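Local atomic coordinates of LacI family transcription regulator (Bifidobacterium animalis subsp. lactis, PDB entry 4O5A), a protein that probably regulates transcription as a LacI-type repressor, binding operator DNA as a dimer and responding to a small-molecule effector. Residues R67-Y77 and R102-M112. Residues are numbered along the deposited sequence; the frame is centred on the assembly and turned at random. Where two conformers were deposited one is given.
Sequences RTRRIGLVLGY and RDYSLLVRMSM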
loop_
_atom_site.group_PDB
_atom_site.type_symbol
_atom_site.label_atom_id
_atom_site.label_comp_id
_atom_site.label_asym_id
_atom_site.label_seq_id
_atom_site.Cartn_x
_atom_site.Cartn_y
_atom_site.Cartn_z
ATOM N N ARG A 67 1.022 30.484 -12.906
ATOM C CA ARG A 67 0.782 29.105 -12.495
ATOM C C ARG A 67 1.903 28.594 -11.603
ATOM O O ARG A 67 3.079 28.894 -11.824
ATOM C CB ARG A 67 0.608 28.187 -13.708
ATOM C CG ARG A 67 -0.694 28.412 -14.462
ATOM C CD ARG A 67 -0.587 28.005 -15.928
ATOM N NE ARG A 67 -0.615 26.559 -16.110
ATOM C CZ ARG A 67 -1.548 25.909 -16.799
ATOM N NH1 ARG A 67 -2.536 26.572 -17.397
ATOM N NH2 ARG A 67 -1.485 24.596 -16.903
ATOM N N THR A 68 1.527 27.836 -10.581
ATOM C CA THR A 68 2.501 27.271 -9.663
ATOM C C THR A 68 2.964 25.932 -10.195
ATOM O O THR A 68 4.020 25.425 -9.796
ATOM C CB THR A 68 1.912 27.039 -8.253
ATOM O OG1 THR A 68 0.823 26.113 -8.335
ATOM C CG2 THR A 68 1.430 28.345 -7.634
ATOM N N ARG A 69 2.155 25.346 -11.077
ATOM C CA ARG A 69 2.376 23.990 -11.579
ATOM C C ARG A 69 2.342 22.944 -10.475
ATOM O O ARG A 69 3.062 21.947 -10.535
ATOM C CB ARG A 69 3.662 23.893 -12.409
ATOM C CG ARG A 69 3.764 24.985 -13.468
ATOM C CD ARG A 69 4.788 24.652 -14.539
ATOM N NE ARG A 69 4.206 23.770 -15.547
ATOM C CZ ARG A 69 3.447 24.185 -16.562
ATOM N NH1 ARG A 69 2.953 23.306 -17.421
ATOM N NH2 ARG A 69 3.176 25.477 -16.720
ATOM N N ARG A 70 1.497 23.178 -9.474
ATOM C CA ARG A 70 1.315 22.249 -8.359
ATOM C C ARG A 70 -0.158 21.962 -8.163
ATOM O O ARG A 70 -0.998 22.842 -8.366
ATOM C CB ARG A 70 1.897 22.829 -7.056
ATOM C CG ARG A 70 3.404 23.027 -7.082
ATOM C CD ARG A 70 3.949 23.444 -5.727
ATOM N NE ARG A 70 3.632 24.826 -5.367
ATOM C CZ ARG A 70 4.379 25.877 -5.694
ATOM N NH1 ARG A 70 5.478 25.709 -6.417
ATOM N NH2 ARG A 70 4.026 27.101 -5.314
ATOM N N ILE A 71 -0.455 20.722 -7.788
ATOM C CA ILE A 71 -1.796 20.304 -7.409
ATOM C C ILE A 71 -1.702 19.954 -5.939
ATOM O O ILE A 71 -0.805 19.206 -5.549
ATOM C CB ILE A 71 -2.208 19.007 -8.140
ATOM C CG1 ILE A 71 -2.097 19.171 -9.655
ATOM C CG2 ILE A 71 -3.597 18.551 -7.695
ATOM C CD1 ILE A 71 -3.014 20.231 -10.238
ATOM N N GLY A 72 -2.611 20.470 -5.113
ATOM C CA GLY A 72 -2.560 20.156 -3.691
ATOM C C GLY A 72 -3.369 18.939 -3.279
ATOM O O GLY A 72 -4.497 18.730 -3.752
ATOM N N LEU A 73 -2.793 18.132 -2.389
ATOM C CA LEU A 73 -3.463 16.969 -1.819
ATOM C C LEU A 73 -3.133 16.875 -0.351
ATOM O O LEU A 73 -1.961 16.787 0.022
ATOM C CB LEU A 73 -3.017 15.681 -2.532
ATOM C CG LEU A 73 -3.524 14.369 -1.932
ATOM C CD1 LEU A 73 -5.045 14.339 -1.914
ATOM C CD2 LEU A 73 -2.984 13.201 -2.727
ATOM N N VAL A 74 -4.156 16.903 0.497
ATOM C CA VAL A 74 -3.926 16.651 1.914
ATOM C C VAL A 74 -4.300 15.213 2.237
ATOM O O VAL A 74 -5.428 14.788 1.990
ATOM C CB VAL A 74 -4.699 17.623 2.819
ATOM C CG1 VAL A 74 -4.363 17.356 4.275
ATOM C CG2 VAL A 74 -4.338 19.059 2.474
ATOM N N LEU A 75 -3.339 14.461 2.759
ATOM C CA LEU A 75 -3.592 13.079 3.171
ATOM C C LEU A 75 -3.821 12.995 4.674
ATOM O O LEU A 75 -3.400 13.878 5.426
ATOM C CB LEU A 75 -2.422 12.179 2.781
ATOM C CG LEU A 75 -2.145 12.024 1.290
ATOM C CD1 LEU A 75 -0.892 11.188 1.066
ATOM C CD2 LEU A 75 -3.341 11.385 0.623
ATOM N N GLY A 76 -4.480 11.931 5.123
ATOM C CA GLY A 76 -4.687 11.744 6.548
ATOM C C GLY A 76 -3.562 10.919 7.139
ATOM O O GLY A 76 -3.109 9.960 6.515
ATOM N N TYR A 77 -3.099 11.286 8.330
ATOM C CA TYR A 77 -2.019 10.545 8.976
ATOM C C TYR A 77 -2.468 9.122 9.307
ATOM O O TYR A 77 -3.532 8.922 9.902
ATOM C CB TYR A 77 -1.540 11.258 10.240
ATOM C CG TYR A 77 -0.421 10.533 10.959
ATOM C CD1 TYR A 77 0.861 10.483 10.421
ATOM C CD2 TYR A 77 -0.644 9.902 12.172
ATOM C CE1 TYR A 77 1.889 9.825 11.077
ATOM C CE2 TYR A 77 0.375 9.238 12.833
ATOM C CZ TYR A 77 1.639 9.205 12.279
ATOM O OH TYR A 77 2.654 8.546 12.938
ATOM N N ARG A 102 2.617 17.550 -18.307
ATOM C CA ARG A 102 2.570 19.013 -18.314
ATOM C C ARG A 102 3.558 19.599 -17.309
ATOM O O ARG A 102 3.456 20.778 -16.958
ATOM C CB ARG A 102 1.174 19.509 -17.911
ATOM C CG ARG A 102 0.004 18.906 -18.669
ATOM C CD ARG A 102 -0.324 19.718 -19.901
ATOM N NE ARG A 102 -0.551 21.134 -19.600
ATOM C CZ ARG A 102 -1.746 21.712 -19.479
ATOM N NH1 ARG A 102 -2.856 21.007 -19.639
ATOM N NH2 ARG A 102 -1.834 23.012 -19.215
ATOM N N ASP A 103 4.479 18.768 -16.827
ATOM C CA ASP A 103 5.493 19.206 -15.858
ATOM C C ASP A 103 4.876 19.787 -14.576
ATOM O O ASP A 103 5.347 20.773 -14.007
ATOM C CB ASP A 103 6.488 20.153 -16.513
ATOM C CG ASP A 103 7.301 19.459 -17.589
ATOM O OD1 ASP A 103 8.044 18.508 -17.250
ATOM O OD2 ASP A 103 7.175 19.837 -18.770
ATOM N N TYR A 104 3.804 19.150 -14.133
ATOM C CA TYR A 104 3.143 19.522 -12.901
ATOM C C TYR A 104 3.633 18.595 -11.801
ATOM O O TYR A 104 4.099 17.488 -12.084
ATOM C CB TYR A 104 1.625 19.376 -13.068
ATOM C CG TYR A 104 0.931 20.696 -13.299
ATOM C CD1 TYR A 104 1.141 21.416 -14.457
ATOM C CD2 TYR A 104 0.073 21.226 -12.344
ATOM C CE1 TYR A 104 0.515 22.633 -14.670
ATOM C CE2 TYR A 104 -0.563 22.441 -12.549
ATOM C CZ TYR A 104 -0.335 23.135 -13.709
ATOM O OH TYR A 104 -0.947 24.345 -13.930
ATOM N N SER A 105 3.514 19.046 -10.553
ATOM C CA SER A 105 3.892 18.250 -9.380
ATOM C C SER A 105 2.702 18.142 -8.443
ATOM O O SER A 105 1.779 18.951 -8.502
ATOM C CB SER A 105 5.027 18.922 -8.595
ATOM O OG SER A 105 6.178 19.141 -9.376
ATOM N N LEU A 106 2.743 17.155 -7.555
ATOM C CA LEU A 106 1.737 17.034 -6.511
ATOM C C LEU A 106 2.338 17.577 -5.215
ATOM O O LEU A 106 3.438 17.165 -4.815
ATOM C CB LEU A 106 1.397 15.560 -6.316
ATOM C CG LEU A 106 0.170 15.178 -5.494
ATOM C CD1 LEU A 106 -1.103 15.535 -6.257
ATOM C CD2 LEU A 106 0.200 13.679 -5.161
ATOM N N LEU A 107 1.628 18.488 -4.556
ATOM C CA LEU A 107 2.097 19.020 -3.283
ATOM C C LEU A 107 1.313 18.315 -2.177
ATOM O O LEU A 107 0.088 18.427 -2.111
ATOM C CB LEU A 107 1.881 20.533 -3.216
ATOM C CG LEU A 107 2.567 21.228 -2.037
ATOM C CD1 LEU A 107 4.079 21.252 -2.226
ATOM C CD2 LEU A 107 2.029 22.636 -1.841
ATOM N N VAL A 108 2.019 17.581 -1.323
ATOM C CA VAL A 108 1.368 16.723 -0.339
ATOM C C VAL A 108 1.586 17.229 1.071
ATOM O O VAL A 108 2.726 17.444 1.504
ATOM C CB VAL A 108 1.883 15.285 -0.434
ATOM C CG1 VAL A 108 1.259 14.413 0.668
ATOM C CG2 VAL A 108 1.584 14.710 -1.803
ATOM N N ARG A 109 0.487 17.430 1.792
ATOM C CA ARG A 109 0.570 17.694 3.214
ATOM C C ARG A 109 -0.250 16.667 3.985
ATOM O O ARG A 109 -0.978 15.881 3.392
ATOM C CB ARG A 109 0.178 19.136 3.550
ATOM C CG ARG A 109 1.304 20.111 3.226
ATOM C CD ARG A 109 1.126 21.486 3.839
ATOM N NE ARG A 109 1.079 21.476 5.291
ATOM C CZ ARG A 109 1.168 22.575 6.036
ATOM N NH1 ARG A 109 1.321 23.755 5.451
ATOM N NH2 ARG A 109 1.114 22.500 7.358
HETATM N N MSE A 110 -0.104 16.664 5.298
HETATM C CA MSE A 110 -0.630 15.577 6.111
HETATM C C MSE A 110 -1.457 16.182 7.231
HETATM O O MSE A 110 -0.949 16.983 8.016
HETATM C CB MSE A 110 0.547 14.758 6.680
HETATM C CG MSE A 110 0.215 13.422 7.373
HETATM SE SE MSE A 110 -0.203 11.944 6.155
HETATM C CE MSE A 110 1.029 12.353 4.717
ATOM N N SER A 111 -2.734 15.818 7.312
ATOM C CA SER A 111 -3.543 16.270 8.442
ATOM C C SER A 111 -3.448 15.274 9.603
ATOM O O SER A 111 -3.649 14.067 9.433
ATOM C CB SER A 111 -4.996 16.525 8.034
ATOM O OG SER A 111 -5.698 15.317 7.836
HETATM N N MSE A 112 -3.111 15.786 10.778
HETATM C CA MSE A 112 -2.879 14.941 11.952
HETATM C C MSE A 112 -4.128 14.894 12.821
HETATM O O MSE A 112 -4.235 14.067 13.732
HETATM C CB MSE A 112 -1.696 15.472 12.772
HETATM C CG MSE A 112 -0.462 15.834 11.949
HETATM SE SE MSE A 112 0.396 14.305 11.077
HETATM C CE MSE A 112 0.882 13.315 12.685
HETATM O O HOH W 1 6.128 21.266 -11.087
HETATM O O HOH W 2 1.257 23.561 -19.525
#
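Tyr104 lays one face of its ring against the backbone of Arg69, whose CA sits over the ring centre, 3.5 Å from the centroid, in a CH-pi contact. The arginine chain, bent at chi3 (83°), then curls past the ring, so that Tyr104 CE1 lies over one guanidinium face, toward its rim, the planes 65° apart. Arginine's length and flat, multi-donor end let NH1 give a nearly straight 2.6 Å bond to Arg102 O, in the turn where a Schellman motif with Asp103 as C-prime closes helix 88-99. That helix makes the beta-alpha-beta crossover between strands 70-76 and 105-111, neighbours in the parallel sheet of a periplasmic-binding-protein-like domain. Backbone bonds such as Leu107 N to Ile71 O (2.7 Å) hold the register. Tyrosine suits its place: Ile71 CD1 meets CD2 of Tyr104 at 3.9 Å, while its OH lies 3.0 Å from NH2 of Arg67, which salt-bridges Asp320, and bonds weakly to Asp131. With an alanine here, Arg69 CA and Ile71 CD1 are likely to lose their aromatic neighbour, leaving a gap beside Ile319 of helix 304-320. At the far strand ends, the unbranched, flexible Met112 (selenomethionine in this crystal) sets CE over a face of the Tyr77 ring, 3.6 Å from that ring's centroid.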